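Local coordinates for cytoplasmic protein (Cryptococcus neoformans var. grubii serotype A, PDB 7LPQ) that is a family 5 glycoside hydrolase that probably cleaves the beta-glucosidic bond of steryl glucosides, at residues Gly95-Arg100 with Tyr669-Val674; Ala111-Tyr116 with Gln237-Asp242; Cys164-Tyr169 with Val336-Ser341; Pro195-Gly200 with Thr458-His463. All blocks are in the same frame, centred on the assembly; numbering follows the deposited sequence. Where two conformers were deposited one is given.

Interaction 1: residues Gly95-Arg100 with Tyr669-Val674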
# COMPACT_ATOMS: atom_id res chain seq x y z
N GLY A 95 10.30 2.16 -18.08
CA GLY A 95 9.41 1.15 -18.62
C GLY A 95 8.11 0.95 -17.89
O GLY A 95 7.38 0.00 -18.21
N TYR A 96 7.78 1.80 -16.93
CA TYR A 96 6.56 1.61 -16.15
C TYR A 96 5.34 2.09 -16.93
O TYR A 96 5.39 3.09 -17.65
CB TYR A 96 6.67 2.35 -14.82
CG TYR A 96 7.77 1.82 -13.91
CD1 TYR A 96 8.13 0.48 -13.93
CD2 TYR A 96 8.44 2.67 -13.04
CE1 TYR A 96 9.14 -0.01 -13.10
CE2 TYR A 96 9.44 2.19 -12.20
CZ TYR A 96 9.79 0.85 -12.24
OH TYR A 96 10.77 0.37 -11.42
N ASN A 97 4.24 1.35 -16.79
CA ASN A 97 2.97 1.70 -17.40
C ASN A 97 1.85 1.82 -16.38
O ASN A 97 0.68 1.92 -16.77
CB ASN A 97 2.59 0.65 -18.46
CG ASN A 97 2.67 -0.76 -17.93
OD1 ASN A 97 2.86 -0.98 -16.74
ND2 ASN A 97 2.53 -1.74 -18.82
N LEU A 98 2.18 1.82 -15.09
CA LEU A 98 1.18 1.76 -14.03
C LEU A 98 1.54 2.70 -12.89
O LEU A 98 2.71 2.84 -12.53
CB LEU A 98 1.06 0.34 -13.48
CG LEU A 98 0.16 0.15 -12.26
CD1 LEU A 98 -1.29 0.41 -12.61
CD2 LEU A 98 0.36 -1.26 -11.68
N LEU A 99 0.53 3.35 -12.34
CA LEU A 99 0.69 4.18 -11.15
C LEU A 99 -0.48 3.89 -10.21
O LEU A 99 -1.64 4.00 -10.61
CB LEU A 99 0.74 5.67 -11.49
CG LEU A 99 1.80 6.11 -12.50
CD1 LEU A 99 1.48 7.53 -12.99
CD2 LEU A 99 3.20 6.05 -11.91
N ARG A 100 -0.16 3.50 -8.98
CA ARG A 100 -1.14 3.45 -7.91
C ARG A 100 -1.17 4.84 -7.30
O ARG A 100 -0.21 5.24 -6.63
CB ARG A 100 -0.77 2.38 -6.89
CG ARG A 100 -1.80 2.17 -5.77
CD ARG A 100 -1.59 0.85 -5.09
NE ARG A 100 -2.45 0.66 -3.91
CZ ARG A 100 -2.06 0.84 -2.65
NH1 ARG A 100 -0.82 1.25 -2.38
NH2 ARG A 100 -2.91 0.62 -1.65
N TYR A 669 10.58 -6.75 -19.24
CA TYR A 669 9.35 -7.49 -19.00
C TYR A 669 8.42 -7.28 -20.20
O TYR A 669 8.57 -6.31 -20.94
CB TYR A 669 8.66 -7.03 -17.71
CG TYR A 669 7.87 -5.73 -17.82
CD1 TYR A 669 8.49 -4.50 -17.71
CD2 TYR A 669 6.50 -5.76 -18.00
CE1 TYR A 669 7.77 -3.33 -17.80
CE2 TYR A 669 5.76 -4.59 -18.08
CZ TYR A 669 6.40 -3.38 -17.98
OH TYR A 669 5.67 -2.21 -18.06
N PRO A 670 7.46 -8.19 -20.39
CA PRO A 670 6.55 -8.08 -21.53
C PRO A 670 5.30 -7.28 -21.21
O PRO A 670 4.45 -7.72 -20.44
CB PRO A 670 6.22 -9.55 -21.83
CG PRO A 670 6.23 -10.19 -20.50
CD PRO A 670 7.23 -9.44 -19.63
N VAL A 671 5.16 -6.10 -21.83
CA VAL A 671 4.01 -5.25 -21.52
C VAL A 671 2.73 -5.86 -22.09
O VAL A 671 1.67 -5.79 -21.46
CB VAL A 671 4.24 -3.82 -22.05
CG1 VAL A 671 5.51 -3.24 -21.43
CG2 VAL A 671 4.34 -3.81 -23.56
N ALA A 672 2.81 -6.46 -23.27
CA ALA A 672 1.64 -7.06 -23.91
C ALA A 672 2.09 -8.28 -24.70
O ALA A 672 3.13 -8.25 -25.37
CB ALA A 672 0.93 -6.06 -24.83
N THR A 673 1.29 -9.35 -24.63
CA THR A 673 1.69 -10.64 -25.16
C THR A 673 0.56 -11.31 -25.94
O THR A 673 -0.58 -11.34 -25.48
CB THR A 673 2.11 -11.60 -24.01
OG1 THR A 673 3.28 -11.09 -23.37
CG2 THR A 673 2.39 -12.99 -24.55
N VAL A 674 0.91 -11.86 -27.10
CA VAL A 674 0.02 -12.74 -27.85
C VAL A 674 0.11 -14.12 -27.19
O VAL A 674 1.05 -14.88 -27.43
CB VAL A 674 0.38 -12.80 -29.34
CG1 VAL A 674 -0.38 -13.93 -30.03
CG2 VAL A 674 0.10 -11.47 -30.03
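The hydroxyl of Tyr-669 gives its hydrogen to the backbone carbonyl of Gly-95, with OH and O 2.8 Å apart. Gly-95 closes helix 83-93 in a Schellman motif, just before strand 98-104 of the TIM-barrel family region. Tyr-669 lies on strand 669-673 of the C-terminal region, so the bond joins these two parts of the fold. The angle at the carbonyl oxygen is 162°, and this oxygen lies at the edge of the phenol ring, in its plane.

Asn-97 approaches the same hydroxyl from the opposite direction. Its ND2 is 3.3 Å from Tyr-669 OH, but the angle is too poor for a hydrogen bond. The amide is already used: OD1 accepts from Arg-39 N and ND2 donates to Val-37 O, which fixes its rotation on strand 35-43. That strand pairs with both 98-104 and 669-673.

Val-671 and Ala-672 form a classic beta bulge opposite Glu-708, where the chain turns a corner. A chi1 of 51° brings the Asn-97 amide up to Tyr-669, with amide and ring planes 73° apart. Beside it, Val-671 CB is 4.2 Å from Asn-97 ND2.

Interaction 2: residues Ala111-Tyr116 with Gln237-Asp242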
# COMPACT_ATOMS: atom_id res chain seq x y z
N ALA A 111 -11.62 20.26 6.12
CA ALA A 111 -12.32 21.42 6.66
C ALA A 111 -13.42 21.00 7.63
O ALA A 111 -13.67 21.69 8.63
CB ALA A 111 -12.90 22.26 5.51
N GLY A 112 -14.10 19.90 7.33
CA GLY A 112 -15.15 19.39 8.19
C GLY A 112 -16.02 18.39 7.47
O GLY A 112 -15.88 18.17 6.26
N PRO A 113 -16.93 17.76 8.19
CA PRO A 113 -17.87 16.84 7.54
C PRO A 113 -18.58 17.50 6.37
O PRO A 113 -19.16 18.58 6.50
CB PRO A 113 -18.84 16.47 8.67
CG PRO A 113 -18.03 16.64 9.93
CD PRO A 113 -17.09 17.79 9.66
N LYS A 114 -18.51 16.85 5.21
CA LYS A 114 -19.17 17.25 3.97
C LYS A 114 -18.65 18.56 3.42
O LYS A 114 -19.26 19.11 2.50
CB LYS A 114 -20.69 17.35 4.17
CG LYS A 114 -21.47 16.15 3.65
CD LYS A 114 -20.97 14.85 4.27
CE LYS A 114 -21.65 13.64 3.65
NZ LYS A 114 -21.13 12.36 4.23
N GLU A 115 -17.54 19.08 3.94
CA GLU A 115 -16.91 20.29 3.41
C GLU A 115 -15.66 19.85 2.64
O GLU A 115 -14.57 19.79 3.19
CB GLU A 115 -16.58 21.27 4.53
CG GLU A 115 -17.81 21.71 5.32
CD GLU A 115 -17.48 22.66 6.46
OE1 GLU A 115 -16.52 23.46 6.32
OE2 GLU A 115 -18.17 22.60 7.50
N TYR A 116 -15.85 19.53 1.36
CA TYR A 116 -14.82 18.87 0.57
C TYR A 116 -13.88 19.87 -0.09
O TYR A 116 -14.30 20.92 -0.56
CB TYR A 116 -15.46 17.98 -0.49
CG TYR A 116 -16.38 16.92 0.05
CD1 TYR A 116 -15.89 15.85 0.80
CD2 TYR A 116 -17.75 16.98 -0.18
CE1 TYR A 116 -16.73 14.88 1.29
CE2 TYR A 116 -18.60 16.01 0.32
CZ TYR A 116 -18.08 14.97 1.05
OH TYR A 116 -18.93 14.01 1.54
N GLN A 237 -18.25 5.30 8.27
CA GLN A 237 -18.20 4.64 6.97
C GLN A 237 -18.88 5.48 5.89
O GLN A 237 -18.36 5.62 4.77
CB GLN A 237 -18.85 3.26 7.05
CG GLN A 237 -17.97 2.21 7.71
CD GLN A 237 -18.29 0.80 7.25
OE1 GLN A 237 -18.61 0.57 6.07
NE2 GLN A 237 -18.21 -0.15 8.16
N ASP A 238 -20.05 6.05 6.21
CA ASP A 238 -20.71 6.94 5.26
C ASP A 238 -19.80 8.09 4.87
O ASP A 238 -19.69 8.44 3.69
CB ASP A 238 -22.02 7.47 5.86
CG ASP A 238 -23.05 6.38 6.08
OD1 ASP A 238 -22.79 5.22 5.69
OD2 ASP A 238 -24.12 6.68 6.66
N HIS A 239 -19.15 8.71 5.86
CA HIS A 239 -18.35 9.89 5.57
C HIS A 239 -17.10 9.54 4.77
O HIS A 239 -16.69 10.31 3.89
CB HIS A 239 -17.97 10.60 6.87
CG HIS A 239 -18.99 11.60 7.33
ND1 HIS A 239 -20.14 11.24 8.00
CD2 HIS A 239 -19.04 12.94 7.19
CE1 HIS A 239 -20.85 12.32 8.27
NE2 HIS A 239 -20.21 13.37 7.79
N PHE A 240 -16.49 8.38 5.05
CA PHE A 240 -15.35 7.96 4.26
C PHE A 240 -15.78 7.59 2.85
O PHE A 240 -15.13 7.97 1.87
CB PHE A 240 -14.64 6.77 4.92
CG PHE A 240 -13.66 6.08 4.01
CD1 PHE A 240 -12.44 6.65 3.73
CD2 PHE A 240 -13.98 4.87 3.42
CE1 PHE A 240 -11.54 6.02 2.90
CE2 PHE A 240 -13.10 4.25 2.58
CZ PHE A 240 -11.87 4.82 2.32
N ILE A 241 -16.87 6.83 2.72
CA ILE A 241 -17.33 6.42 1.39
C ILE A 241 -17.83 7.62 0.60
O ILE A 241 -17.51 7.77 -0.59
CB ILE A 241 -18.42 5.33 1.51
CG1 ILE A 241 -17.79 4.03 2.01
CG2 ILE A 241 -19.11 5.12 0.17
CD1 ILE A 241 -18.79 2.98 2.42
N ASP A 242 -18.62 8.50 1.24
CA ASP A 242 -19.08 9.69 0.54
C ASP A 242 -17.91 10.49 -0.01
O ASP A 242 -17.98 11.03 -1.12
CB ASP A 242 -19.93 10.57 1.48
CG ASP A 242 -21.31 9.99 1.74
OD1 ASP A 242 -21.72 9.02 1.07
OD2 ASP A 242 -21.98 10.53 2.65
O HOH W 1 -18.36 12.43 3.61
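Pro-113 and Lys-114 are the middle residues of a type II beta turn from Gly-112 to Glu-115, set against helix 232-254 with the CA atoms of Pro-113 and His-239 7.2 Å apart. The turn is closed by Glu-115 N donating to Gly-112 O. Gly-112, with positive phi, is where the chain leaves helix 105-109.

Lys-114 carries the contact. Its chain bends at chi2 (56°) and then runs straight, crossing the His-239 side chain at about a right angle. This puts NZ 3.6 Å above the centre of one face of the imidazole. From there NZ forms a salt bridge to Asp-242 OD2, at 2.6 Å. The oxygen uses its anti lone pair, the one turned away from OD1. Asp-242 OD1 has a second positive partner, Arg-415, so the carboxylate is gripped at both oxygens.

A water joins two side-chain ends to the helix backbone. It accepts from Lys-114 NZ at 2.8 Å and from Tyr-116 OH at 2.7 Å, and it donates to the backbone His-239 O. The Tyr-116 hydroxyl also rests 3.6 Å from Asp-242 CB, with the ring and carboxylate planes 80° apart. Pro-113 CB reaches His-239 NE2 at 3.5 Å, while His-239 ND1 bonds to Phe-235 O one turn back.

A magnesium ion is bound about 5 Å from the Pro-113 side chain. A type II turn between helices 105-109 and 118-133 is thus held on helix 232-254, consistent with the helical layer around a TIM barrel.

Interaction 3: residues Cys164-Tyr169 with Val336-Ser341; sequences CGIDPY and VKLWLS
Asp-167 CB meets Leu-338 O at 3.6 Å and Leu-340 CD1 at 3.7 Å, and the Asp-167 and Leu-340 side chains cross at about a right angle. Next along, CG is 3.9 Å from the same methyl. With CG anti to the backbone N (chi1 -170°), the carboxylate extends past Leu-340, and its two oxygens take different partners. OD1 accepts from Tyr-169 N at 3.2 Å, an Asx turn. The donor comes from above the carboxylate plane, 45° out of it. OD2 forms a salt bridge with Arg-348 and takes a hydrogen from a water at 3.3 Å. That water also accepts from Ser-341 N, so it links the two segments. Ser-341 itself caps helix 342-347, its OG accepting from Asp-344 N.

The backbones meet in one antiparallel bridge, with Ile-166 and Trp-339 as the non-hydrogen-bonded pair. Asp-167 N donates to Leu-338 O at 2.9 Å, almost in line with the carbonyl. Leu-340 N donates to Gly-165 O at 2.8 Å, but here the donor sits above the carbonyl plane. Gly-165 O lies at the Trp-339 ring edge and also receives a CA-H contact from that residue.

Ile-166 CG2 packs on Leu-338 CD1 at 3.5 Å.

Gly-165 ends helix 159-163 in a Schellman motif. Helix 206-221 packs against Ile-166, Leu-338 and Trp-339. Helix 171-174 touches Leu-338, and Tyr-162 of helix 159-163 touches Leu-340. The bridge thus ties the loop before helix 171-174 to the one linking strand 322-331 with helix 342-347.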
# COMPACT_ATOMS: atom_id res chain seq x y z
N CYS A 164 -14.96 10.26 17.66
CA CYS A 164 -14.86 9.02 18.42
C CYS A 164 -14.67 9.25 19.92
O CYS A 164 -14.42 8.30 20.67
CB CYS A 164 -13.71 8.17 17.88
SG CYS A 164 -14.03 7.49 16.23
N GLY A 165 -14.79 10.50 20.38
CA GLY A 165 -14.72 10.78 21.80
C GLY A 165 -13.32 10.79 22.36
O GLY A 165 -13.16 10.64 23.58
N ILE A 166 -12.31 10.97 21.52
CA ILE A 166 -10.91 10.90 21.91
C ILE A 166 -10.33 12.30 21.89
O ILE A 166 -10.53 13.05 20.93
CB ILE A 166 -10.12 9.96 20.99
CG1 ILE A 166 -10.53 8.51 21.23
CG2 ILE A 166 -8.64 10.12 21.19
CD1 ILE A 166 -10.29 7.60 20.05
N ASP A 167 -9.60 12.65 22.96
CA ASP A 167 -8.85 13.90 23.01
C ASP A 167 -7.49 13.66 22.37
O ASP A 167 -6.66 12.94 22.94
CB ASP A 167 -8.69 14.37 24.45
CG ASP A 167 -8.13 15.78 24.54
OD1 ASP A 167 -7.52 16.24 23.54
OD2 ASP A 167 -8.30 16.43 25.60
N PRO A 168 -7.21 14.24 21.19
CA PRO A 168 -5.94 13.93 20.52
C PRO A 168 -4.71 14.23 21.35
O PRO A 168 -3.68 13.56 21.20
CB PRO A 168 -5.98 14.80 19.25
CG PRO A 168 -7.43 15.15 19.06
CD PRO A 168 -8.04 15.19 20.42
N TYR A 169 -4.79 15.23 22.24
CA TYR A 169 -3.61 15.68 22.97
C TYR A 169 -3.27 14.81 24.17
O TYR A 169 -2.30 15.11 24.86
CB TYR A 169 -3.82 17.13 23.41
CG TYR A 169 -4.19 18.03 22.26
CD1 TYR A 169 -3.21 18.50 21.39
CD2 TYR A 169 -5.50 18.38 22.01
CE1 TYR A 169 -3.53 19.30 20.32
CE2 TYR A 169 -5.84 19.18 20.94
CZ TYR A 169 -4.84 19.64 20.10
OH TYR A 169 -5.15 20.44 19.03
N VAL A 336 -3.76 11.30 33.40
CA VAL A 336 -4.29 11.82 32.14
C VAL A 336 -5.10 10.74 31.45
O VAL A 336 -4.64 9.59 31.31
CB VAL A 336 -3.15 12.32 31.24
CG1 VAL A 336 -3.70 12.72 29.88
CG2 VAL A 336 -2.42 13.47 31.88
N LYS A 337 -6.30 11.09 31.02
CA LYS A 337 -7.20 10.15 30.36
C LYS A 337 -7.22 10.42 28.86
O LYS A 337 -6.96 11.53 28.40
CB LYS A 337 -8.62 10.27 30.93
CG LYS A 337 -8.75 9.87 32.39
CD LYS A 337 -9.95 10.54 33.06
CE LYS A 337 -10.54 9.66 34.15
NZ LYS A 337 -11.29 10.45 35.18
N LEU A 338 -7.52 9.37 28.09
CA LEU A 338 -7.58 9.51 26.64
C LEU A 338 -8.89 10.16 26.20
O LEU A 338 -8.93 10.82 25.16
CB LEU A 338 -7.43 8.15 25.97
CG LEU A 338 -7.66 8.12 24.46
CD1 LEU A 338 -6.53 8.85 23.74
CD2 LEU A 338 -7.79 6.71 23.92
N TRP A 339 -9.95 9.98 26.98
CA TRP A 339 -11.31 10.24 26.52
C TRP A 339 -11.68 11.70 26.69
O TRP A 339 -11.47 12.29 27.76
CB TRP A 339 -12.27 9.32 27.27
CG TRP A 339 -11.77 7.93 27.24
CD1 TRP A 339 -11.12 7.26 28.23
CD2 TRP A 339 -11.83 7.04 26.12
NE1 TRP A 339 -10.78 6.00 27.81
CE2 TRP A 339 -11.20 5.84 26.51
CE3 TRP A 339 -12.36 7.14 24.83
CZ2 TRP A 339 -11.10 4.74 25.67
CZ3 TRP A 339 -12.25 6.05 23.99
CH2 TRP A 339 -11.62 4.87 24.41
N LEU A 340 -12.22 12.28 25.62
CA LEU A 340 -12.65 13.67 25.64
C LEU A 340 -13.70 13.90 26.72
O LEU A 340 -14.68 13.16 26.82
CB LEU A 340 -13.22 14.04 24.27
CG LEU A 340 -13.26 15.51 23.85
CD1 LEU A 340 -11.89 16.03 23.51
CD2 LEU A 340 -14.19 15.63 22.66
N SER A 341 -13.49 14.93 27.53
CA SER A 341 -14.48 15.29 28.53
C SER A 341 -15.74 15.84 27.86
O SER A 341 -15.74 16.19 26.67
CB SER A 341 -13.93 16.33 29.50
OG SER A 341 -13.82 17.59 28.88
O HOH W 2 -11.09 16.12 27.32

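Interaction 4: residues Pro195-Gly200 with Thr458-His463; sequences PAMIWG and TLMTKH. With YAJ (~{N}-[(3~{R},5~{S})-5-(hydroxymethyl)-1-methyl-pyrrolidin-3-yl]-2-(3-oxidanylidene-4~{H}-1,4-benzoxazin-6-yl)ethanamide), chain E.
The indole of Trp-199 turns its edge to the pyrrolidine ring of the ligand YAJ, and Leu-459 touches the same ring from the other segment. YAJ C20 lies in the indole plane, and Trp-199 CZ2 is 3.6 Å from YAJ C04. The Trp-199 ring also meets Trp-585 edge to face. Leu-459 CD2 reaches YAJ C03 at 3.7 Å. YAJ is hydrogen-bonded to Glu-588 and Glu-271. This is consistent with a ligand held in the glycosidase pocket.

Met-197 packs against Leu-459 and Met-460 of the helix. It is the third residue of a type II turn from Pro-195 to Ile-198, where its phi is positive. Met-197 was modelled in two conformers. In the one described here the chain bends at chi2 and chi3, and CE comes to 3.8 Å from Leu-459 CD2, a contact that may not hold in the other. The two side chains cross at about a right angle. Met-197 CG lies 3.5 Å from Leu-459 O. Met-460 curls round as well, and its CE packs 3.4 Å from Met-197 CB. No hydrogen bond joins the two segments.

Ala-196 CB rests 4.0 Å from Lys-462 CE. The lysine chain is extended beyond CG, and NZ goes on to a salt bridge with Asp-527.

The loop 195-200 precedes helix 206-221 and leans on the C-terminal end of helix 456-461. Phe-318 of strand 311-319 touches Met-460 and Thr-461.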
# COMPACT_ATOMS: atom_id res chain seq x y z
N PRO A 195 11.97 4.54 17.02
CA PRO A 195 12.42 3.18 16.67
C PRO A 195 11.95 2.76 15.29
O PRO A 195 10.91 3.20 14.78
CB PRO A 195 11.80 2.31 17.77
CG PRO A 195 11.69 3.22 18.95
CD PRO A 195 11.39 4.60 18.38
N ALA A 196 12.73 1.87 14.69
CA ALA A 196 12.49 1.47 13.31
C ALA A 196 11.19 0.69 13.19
O ALA A 196 10.98 -0.30 13.90
CB ALA A 196 13.66 0.65 12.79
N MET A 197 10.31 1.16 12.30
CA MET A 197 9.07 0.48 11.96
C MET A 197 8.21 0.20 13.19
O MET A 197 7.45 -0.77 13.22
CB MET A 197 9.35 -0.82 11.20
CG MET A 197 10.05 -0.61 9.85
SD MET A 197 9.16 0.52 8.74
CE MET A 197 7.69 -0.46 8.41
N ILE A 198 8.31 1.06 14.20
CA ILE A 198 7.41 0.91 15.34
C ILE A 198 6.02 1.47 15.04
O ILE A 198 5.04 1.06 15.68
CB ILE A 198 7.99 1.59 16.58
CG1 ILE A 198 7.22 1.14 17.83
CG2 ILE A 198 7.93 3.11 16.45
CD1 ILE A 198 7.93 1.42 19.13
N TRP A 199 5.90 2.38 14.06
CA TRP A 199 4.61 3.01 13.81
C TRP A 199 3.51 1.99 13.56
O TRP A 199 2.34 2.23 13.91
CB TRP A 199 4.73 3.97 12.63
CG TRP A 199 4.90 3.31 11.30
CD1 TRP A 199 6.07 3.11 10.64
CD2 TRP A 199 3.87 2.76 10.47
NE1 TRP A 199 5.84 2.47 9.44
CE2 TRP A 199 4.49 2.24 9.32
CE3 TRP A 199 2.48 2.66 10.59
CZ2 TRP A 199 3.78 1.63 8.30
CZ3 TRP A 199 1.77 2.05 9.57
CH2 TRP A 199 2.42 1.54 8.44
N GLY A 200 3.85 0.86 12.96
CA GLY A 200 2.85 -0.15 12.67
C GLY A 200 2.19 -0.71 13.91
O GLY A 200 1.02 -1.10 13.87
N THR A 458 13.60 -8.03 5.99
CA THR A 458 14.41 -6.92 5.49
C THR A 458 13.83 -5.58 5.91
O THR A 458 14.58 -4.64 6.20
CB THR A 458 14.49 -7.00 3.97
OG1 THR A 458 14.99 -8.28 3.58
CG2 THR A 458 15.39 -5.90 3.41
N LEU A 459 12.50 -5.46 5.94
CA LEU A 459 11.89 -4.17 6.21
C LEU A 459 12.02 -3.79 7.68
O LEU A 459 12.25 -2.62 8.00
CB LEU A 459 10.42 -4.20 5.80
CG LEU A 459 9.68 -2.86 5.96
CD1 LEU A 459 10.28 -1.79 5.06
CD2 LEU A 459 8.20 -3.05 5.68
N MET A 460 11.89 -4.76 8.60
CA MET A 460 11.96 -4.42 10.02
C MET A 460 13.40 -4.19 10.47
O MET A 460 13.66 -3.29 11.28
CB MET A 460 11.34 -5.53 10.87
CG MET A 460 9.88 -5.80 10.59
SD MET A 460 8.82 -4.37 10.80
CE MET A 460 9.05 -3.94 12.50
N THR A 461 14.33 -4.99 9.97
CA THR A 461 15.72 -4.90 10.41
C THR A 461 16.54 -3.93 9.58
O THR A 461 17.69 -3.65 9.94
CB THR A 461 16.39 -6.29 10.36
OG1 THR A 461 16.53 -6.70 8.99
CG2 THR A 461 15.56 -7.32 11.13
N LYS A 462 15.97 -3.39 8.50
CA LYS A 462 16.69 -2.48 7.61
C LYS A 462 18.08 -3.05 7.30
O LYS A 462 19.10 -2.38 7.42
CB LYS A 462 16.76 -1.08 8.21
CG LYS A 462 15.37 -0.48 8.40
CD LYS A 462 15.41 0.96 8.88
CE LYS A 462 14.00 1.56 8.86
NZ LYS A 462 14.01 3.05 8.79
N HIS A 463 18.08 -4.31 6.87
CA HIS A 463 19.29 -5.06 6.59
C HIS A 463 18.92 -6.14 5.59
O HIS A 463 17.83 -6.72 5.67
CB HIS A 463 19.86 -5.66 7.89
CG HIS A 463 21.24 -6.21 7.75
ND1 HIS A 463 22.37 -5.42 7.79
CD2 HIS A 463 21.68 -7.48 7.60
CE1 HIS A 463 23.45 -6.18 7.65
NE2 HIS A 463 23.05 -7.43 7.53
C10 YAJ E . 2.12 -6.16 3.97
C13 YAJ E . 3.91 -7.72 5.50
C20 YAJ E . 3.30 0.48 4.75
C21 YAJ E . 4.32 0.75 3.72
C22 YAJ E . 4.29 2.14 3.11
C01 YAJ E . 6.66 0.30 3.42
C03 YAJ E . 5.32 -0.82 5.06
C04 YAJ E . 3.80 -0.76 5.55
C06 YAJ E . 2.96 -3.12 5.97
C08 YAJ E . 1.99 -4.30 5.77
C09 YAJ E . 2.51 -5.66 5.23
C11 YAJ E . 2.61 -7.40 3.49
C12 YAJ E . 3.50 -8.20 4.23
C14 YAJ E . 3.40 -6.47 5.97
C16 YAJ E . 5.37 -9.70 5.80
C18 YAJ E . 5.13 -10.06 4.41
N02 YAJ E . 5.59 0.48 4.46
N05 YAJ E . 2.90 -1.91 5.36
N15 YAJ E . 4.81 -8.54 6.28
O07 YAJ E . 3.88 -3.27 6.78
O17 YAJ E . 6.16 -10.37 6.49
O19 YAJ E . 3.95 -9.40 3.77
O23 YAJ E . 4.31 3.13 4.12

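The four contacts are spread through one chain and none touches another. Interaction 1 encloses the others along the sequence: 111-116, 164-169 and 195-200 come in turn after 95-100, and their partners 237-242, 336-341 and 458-463 follow in the same order before 669-674. Interactions 2, 3 and 4 therefore cross one another. Interactions 1 and 3 lie on opposite sides of the chain's centre, with their own centres about 48 Å apart. Interactions 2 and 3 are closest, about 22 Å between centres. Helix 206-221 packs on interaction 3 and follows the loop of interaction 4. Only interaction 4 touches the ligand; interaction 1 joins the barrel to the C-terminal region.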